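Long-range contacts in MetRS related protein (Pyrococcus horikoshii, PDB 2CWP), which probably binds tRNA through an OB-fold domain related to the tRNA-binding module of methionyl-tRNA synthetases: residues A[20-25]-A[66-71]; A[44-49]-A[81-86]. All coordinates share one frame; numbering follows the deposited sequence.

Interaction 1 of 2, residues A[20-25]-A[66-71]; sequences GLVKKA and FIFVVN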
loop_
_atom_site.group_PDB
_atom_site.type_symbol
_atom_site.label_atom_id
_atom_site.label_comp_id
_atom_site.label_asym_id
_atom_site.label_seq_id
_atom_site.Cartn_x
_atom_site.Cartn_y
_atom_site.Cartn_z
ATOM N N GLY A 20 3.063 7.429 -0.488
ATOM C CA GLY A 20 4.366 6.783 -0.418
ATOM C C GLY A 20 4.910 6.455 -1.789
ATOM O O GLY A 20 4.140 6.099 -2.682
ATOM N N LEU A 21 6.229 6.578 -1.967
ATOM C CA LEU A 21 6.868 6.275 -3.252
ATOM C C LEU A 21 7.458 4.877 -3.224
ATOM O O LEU A 21 8.261 4.557 -2.355
ATOM C CB LEU A 21 7.984 7.289 -3.559
ATOM C CG LEU A 21 8.970 6.902 -4.679
ATOM C CD1 LEU A 21 8.207 6.733 -5.990
ATOM C CD2 LEU A 21 10.067 7.991 -4.818
ATOM N N VAL A 22 7.056 4.039 -4.168
ATOM C CA VAL A 22 7.567 2.673 -4.224
ATOM C C VAL A 22 8.984 2.664 -4.804
ATOM O O VAL A 22 9.169 2.811 -6.009
ATOM C CB VAL A 22 6.650 1.776 -5.083
ATOM C CG1 VAL A 22 7.235 0.362 -5.181
ATOM C CG2 VAL A 22 5.253 1.744 -4.468
ATOM N N LYS A 23 9.975 2.515 -3.934
ATOM C CA LYS A 23 11.373 2.496 -4.352
ATOM C C LYS A 23 11.687 1.184 -5.063
ATOM O O LYS A 23 12.338 1.171 -6.104
ATOM C CB LYS A 23 12.287 2.653 -3.145
ATOM C CG LYS A 23 12.254 4.032 -2.515
ATOM C CD LYS A 23 12.845 5.062 -3.459
ATOM C CE LYS A 23 13.567 6.156 -2.687
ATOM N NZ LYS A 23 14.204 7.131 -3.618
ATOM N N LYS A 24 11.210 0.087 -4.493
ATOM C CA LYS A 24 11.429 -1.224 -5.073
ATOM C C LYS A 24 10.242 -2.135 -4.792
ATOM O O LYS A 24 9.558 -1.997 -3.769
ATOM C CB LYS A 24 12.707 -1.854 -4.516
ATOM C CG LYS A 24 12.891 -3.291 -4.974
ATOM C CD LYS A 24 14.298 -3.801 -4.764
ATOM C CE LYS A 24 14.502 -5.049 -5.593
ATOM N NZ LYS A 24 15.888 -5.121 -6.109
ATOM N N ALA A 25 10.016 -3.071 -5.702
ATOM C CA ALA A 25 8.920 -4.019 -5.591
ATOM C C ALA A 25 9.331 -5.345 -6.222
ATOM O O ALA A 25 9.744 -5.385 -7.385
ATOM C CB ALA A 25 7.688 -3.458 -6.300
ATOM N N PHE A 66 1.642 5.948 -4.227
ATOM C CA PHE A 66 0.326 5.397 -3.917
ATOM C C PHE A 66 -0.070 5.756 -2.485
ATOM O O PHE A 66 0.742 6.276 -1.711
ATOM C CB PHE A 66 0.314 3.868 -4.022
ATOM C CG PHE A 66 0.685 3.350 -5.368
ATOM C CD1 PHE A 66 1.997 2.968 -5.639
ATOM C CD2 PHE A 66 -0.265 3.266 -6.377
ATOM C CE1 PHE A 66 2.359 2.504 -6.913
ATOM C CE2 PHE A 66 0.086 2.806 -7.651
ATOM C CZ PHE A 66 1.400 2.425 -7.918
ATOM N N ILE A 67 -1.320 5.451 -2.151
ATOM C CA ILE A 67 -1.844 5.690 -0.823
ATOM C C ILE A 67 -1.557 4.448 0.006
ATOM O O ILE A 67 -1.770 3.330 -0.457
ATOM C CB ILE A 67 -3.342 5.865 -0.856
ATOM C CG1 ILE A 67 -3.708 6.980 -1.836
ATOM C CG2 ILE A 67 -3.847 6.110 0.556
ATOM C CD1 ILE A 67 -5.199 6.993 -2.193
ATOM N N PHE A 68 -1.084 4.638 1.226
ATOM C CA PHE A 68 -0.782 3.515 2.113
ATOM C C PHE A 68 -1.303 3.821 3.517
ATOM O O PHE A 68 -1.168 4.959 3.990
ATOM C CB PHE A 68 0.740 3.294 2.241
ATOM C CG PHE A 68 1.433 2.887 0.965
ATOM C CD1 PHE A 68 1.861 3.844 0.051
ATOM C CD2 PHE A 68 1.714 1.541 0.714
ATOM C CE1 PHE A 68 2.576 3.476 -1.108
ATOM C CE2 PHE A 68 2.420 1.156 -0.429
ATOM C CZ PHE A 68 2.855 2.127 -1.343
ATOM N N VAL A 69 -1.906 2.827 4.173
ATOM C CA VAL A 69 -2.355 2.990 5.559
ATOM C C VAL A 69 -1.086 2.622 6.335
ATOM O O VAL A 69 -0.604 1.499 6.192
ATOM C CB VAL A 69 -3.427 1.968 5.963
ATOM C CG1 VAL A 69 -3.960 2.330 7.329
ATOM C CG2 VAL A 69 -4.534 1.925 4.962
ATOM N N VAL A 70 -0.570 3.536 7.159
ATOM C CA VAL A 70 0.681 3.308 7.887
ATOM C C VAL A 70 0.678 3.144 9.418
ATOM O O VAL A 70 1.746 2.945 10.016
ATOM C CB VAL A 70 1.703 4.424 7.565
ATOM C CG1 VAL A 70 1.944 4.494 6.058
ATOM C CG2 VAL A 70 1.200 5.768 8.094
ATOM N N ASN A 71 -0.482 3.231 10.062
ATOM C CA ASN A 71 -0.514 3.072 11.514
ATOM C C ASN A 71 -1.288 1.830 11.922
ATOM O O ASN A 71 -2.034 1.847 12.897
ATOM C CB ASN A 71 -1.096 4.330 12.203
ATOM C CG ASN A 71 -2.596 4.513 11.967
ATOM O OD1 ASN A 71 -3.137 4.126 10.929
ATOM N ND2 ASN A 71 -3.267 5.134 12.932
#
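Gly20 and Phe66 face each other as an antiparallel hydrogen-bonded pair, the single beta bridge between 20-25 and 66-71. Gly20 N donates a hydrogen bond to Phe66 O at 2.9 Å (N-H...O 163°), and Phe66 N returns a bond to Gly20 O, also at 2.9 Å. The Phe68 side chain leaves its strand toward this pair. From CB, the first torsion (chi1 -64°) sets CG beside the backbone N and anti to the carbonyl carbon, which brings the ring edge up to the glycine. CD1 then lies 3.8 Å from Gly20 N, CE1 is 3.4 Å from Gly20 O, and CZ, at the tip, meets Val22 CG2 at 4.0 Å. The methyl sits at the ring edge, in its plane. A CB on Gly20 would fall 3.0 Å from Phe68 CD1, too close for a side chain. In the OB fold this pairing joins the first strand, 17-27, to the fourth, 65-69, and closes the barrel; the strand segments run at 103° to each other, and farther along 20-25 Lys23 and Lys24 both face Ile38, a classic beta bulge. Val22 serves both rings through CG2, placed beside its own backbone N: the same methyl lies 3.7 Å from Phe66 CD1, again near the ring plane and at the edge. Replacing Phe68 with an alanine would probably open a gap beside Gly20 and take from Val22 CG2 one of its two aromatic neighbours. Elsewhere the Phe68 ring packs edge-to-face with Phe41 and touches Val39 and Leu86, while Phe66 also rests on Leu86.

Interaction 2 of 2, residues A[44-49]-A[81-86]; sequences EERTIV and ESQGML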
loop_
_atom_site.group_PDB
_atom_site.type_symbol
_atom_site.label_atom_id
_atom_site.label_comp_id
_atom_site.label_asym_id
_atom_site.label_seq_id
_atom_site.Cartn_x
_atom_site.Cartn_y
_atom_site.Cartn_z
ATOM N N GLU A 44 10.649 8.553 6.542
ATOM C CA GLU A 44 10.933 7.164 6.841
ATOM C C GLU A 44 10.686 6.287 5.635
ATOM O O GLU A 44 10.061 6.699 4.657
ATOM C CB GLU A 44 10.054 6.677 7.995
ATOM C CG GLU A 44 8.576 6.660 7.655
ATOM C CD GLU A 44 7.718 6.062 8.758
ATOM O OE1 GLU A 44 6.471 6.076 8.616
ATOM O OE2 GLU A 44 8.286 5.577 9.761
ATOM N N GLU A 45 11.184 5.066 5.737
ATOM C CA GLU A 45 11.037 4.069 4.703
ATOM C C GLU A 45 10.320 2.917 5.387
ATOM O O GLU A 45 10.502 2.692 6.584
ATOM C CB GLU A 45 12.412 3.619 4.217
ATOM C CG GLU A 45 12.442 3.243 2.760
ATOM C CD GLU A 45 13.771 2.660 2.331
ATOM O OE1 GLU A 45 14.160 1.597 2.880
ATOM O OE2 GLU A 45 14.410 3.266 1.444
ATOM N N ARG A 46 9.489 2.199 4.648
ATOM C CA ARG A 46 8.770 1.080 5.241
ATOM C C ARG A 46 8.645 -0.084 4.273
ATOM O O ARG A 46 8.664 0.095 3.054
ATOM C CB ARG A 46 7.385 1.530 5.690
ATOM C CG ARG A 46 7.403 2.893 6.322
ATOM C CD ARG A 46 6.147 3.166 7.106
ATOM N NE ARG A 46 6.011 2.244 8.224
ATOM C CZ ARG A 46 5.131 2.404 9.201
ATOM N NH1 ARG A 46 4.322 3.455 9.183
ATOM N NH2 ARG A 46 5.058 1.518 10.186
ATOM N N THR A 47 8.530 -1.279 4.829
ATOM C CA THR A 47 8.384 -2.481 4.034
ATOM C C THR A 47 6.921 -2.830 4.071
ATOM O O THR A 47 6.342 -3.013 5.145
ATOM C CB THR A 47 9.213 -3.639 4.614
ATOM O OG1 THR A 47 10.601 -3.285 4.558
ATOM C CG2 THR A 47 8.987 -4.927 3.820
ATOM N N ILE A 48 6.319 -2.912 2.891
ATOM C CA ILE A 48 4.905 -3.212 2.798
ATOM C C ILE A 48 4.608 -4.329 1.816
ATOM O O ILE A 48 5.046 -4.299 0.666
ATOM C CB ILE A 48 4.114 -1.945 2.390
ATOM C CG1 ILE A 48 4.157 -0.937 3.546
ATOM C CG2 ILE A 48 2.676 -2.313 2.003
ATOM C CD1 ILE A 48 3.533 0.406 3.241
ATOM N N VAL A 49 3.848 -5.312 2.284
ATOM C CA VAL A 49 3.462 -6.441 1.459
ATOM C C VAL A 49 2.039 -6.259 0.908
ATOM O O VAL A 49 1.137 -5.813 1.620
ATOM C CB VAL A 49 3.537 -7.755 2.278
ATOM C CG1 VAL A 49 3.120 -8.939 1.417
ATOM C CG2 VAL A 49 4.954 -7.950 2.817
ATOM N N GLU A 81 7.880 -8.976 7.313
ATOM C CA GLU A 81 7.253 -7.983 8.172
ATOM C C GLU A 81 6.671 -6.850 7.335
ATOM O O GLU A 81 7.405 -6.107 6.692
ATOM C CB GLU A 81 8.296 -7.435 9.159
ATOM C CG GLU A 81 7.810 -6.356 10.128
ATOM C CD GLU A 81 6.948 -6.905 11.255
ATOM O OE1 GLU A 81 5.852 -7.426 10.960
ATOM O OE2 GLU A 81 7.364 -6.817 12.436
ATOM N N SER A 82 5.346 -6.735 7.336
ATOM C CA SER A 82 4.664 -5.680 6.599
ATOM C C SER A 82 4.326 -4.546 7.574
ATOM O O SER A 82 3.613 -4.752 8.552
ATOM C CB SER A 82 3.385 -6.226 5.965
ATOM O OG SER A 82 2.646 -5.184 5.356
ATOM N N GLN A 83 4.834 -3.350 7.302
ATOM C CA GLN A 83 4.595 -2.200 8.177
ATOM C C GLN A 83 3.569 -1.208 7.607
ATOM O O GLN A 83 3.679 0.001 7.827
ATOM C CB GLN A 83 5.912 -1.452 8.414
ATOM C CG GLN A 83 7.095 -2.321 8.807
ATOM C CD GLN A 83 8.397 -1.545 8.786
ATOM O OE1 GLN A 83 8.871 -1.129 7.729
ATOM N NE2 GLN A 83 8.977 -1.333 9.960
ATOM N N GLY A 84 2.585 -1.714 6.877
ATOM C CA GLY A 84 1.574 -0.847 6.303
ATOM C C GLY A 84 0.733 -1.591 5.295
ATOM O O GLY A 84 0.787 -2.814 5.213
ATOM N N MET A 85 -0.041 -0.864 4.501
ATOM C CA MET A 85 -0.877 -1.525 3.525
ATOM C C MET A 85 -1.243 -0.639 2.337
ATOM O O MET A 85 -1.736 0.476 2.510
ATOM C CB MET A 85 -2.131 -2.031 4.221
ATOM C CG MET A 85 -3.056 -2.809 3.342
ATOM S SD MET A 85 -4.376 -3.531 4.339
ATOM C CE MET A 85 -5.337 -2.048 4.715
ATOM N N LEU A 86 -0.997 -1.160 1.139
ATOM C CA LEU A 86 -1.292 -0.463 -0.108
ATOM C C LEU A 86 -2.800 -0.374 -0.356
ATOM O O LEU A 86 -3.491 -1.390 -0.363
ATOM C CB LEU A 86 -0.640 -1.199 -1.281
ATOM C CG LEU A 86 -0.959 -0.681 -2.697
ATOM C CD1 LEU A 86 -0.449 0.736 -2.849
ATOM C CD2 LEU A 86 -0.325 -1.593 -3.758
HETATM O O HOH W 1 -0.644 -4.025 0.992
HETATM O O HOH W 2 0.211 -5.283 4.415
#
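Where the third strand of the OB barrel, 45-50, passes the link between strands 80-82 and 85-86, Gln83 grips Thr47 at both backbone polar atoms. Gln83 N bonds Thr47 O at 2.7 Å, almost straight (179°), and Gln83 OE1 accepts a hydrogen bond from Thr47 N at 2.9 Å on a lone pair in the amide plane. With chi1 at -48° and the chain extended beyond CG, Gln83 reaches slantwise across to that N-H. Gln83 O lies over one face of the Arg46 guanidinium, 3.1 Å from CZ, while Arg46 NH1 turns to Glu44 OE1 in a long salt bridge. Ile48 lays CG2 3.8 Å from Gly84 O and CD1 against Gly84 CA, where a CB would collide with it. Val49 N makes a weak bond to Ser82 OG. Water takes over beyond: one molecule accepts a bond from Leu86 N at 2.9 Å and donates to Val49 O at 2.6 Å, and a second ties Val49 O to Ser82 OG and Gly84 O. One backbone bond, with side-chain and water bonds, replaces a regular ladder between strand 45-50 and the run into 85-86, probably the neighbouring third and fifth strands of an OB fold.

In the fold
Both contacts belong to one OB barrel and touch each other, with centres about 7 Å apart. Interaction 1 is buried and near the centre of the molecule: one backbone bridge with two hydrogen bonds, and aliphatic and aromatic packing inside. Interaction 2 is partly buried; its partly exposed Arg46 and Gln83 bring a guanidinium and an amide, and waters bridge its buried end. The two are joined by strand 65-69, which pairs with 17-27 on one edge and with 85-86 on the other; Val69 N probably bonds Met85 O. A weak hydrogen bond from Arg46 NH1 to Val70 O is a second tie. Inside the barrel Phe68 packs on Ile48, so the apolar residues of both contacts share one core.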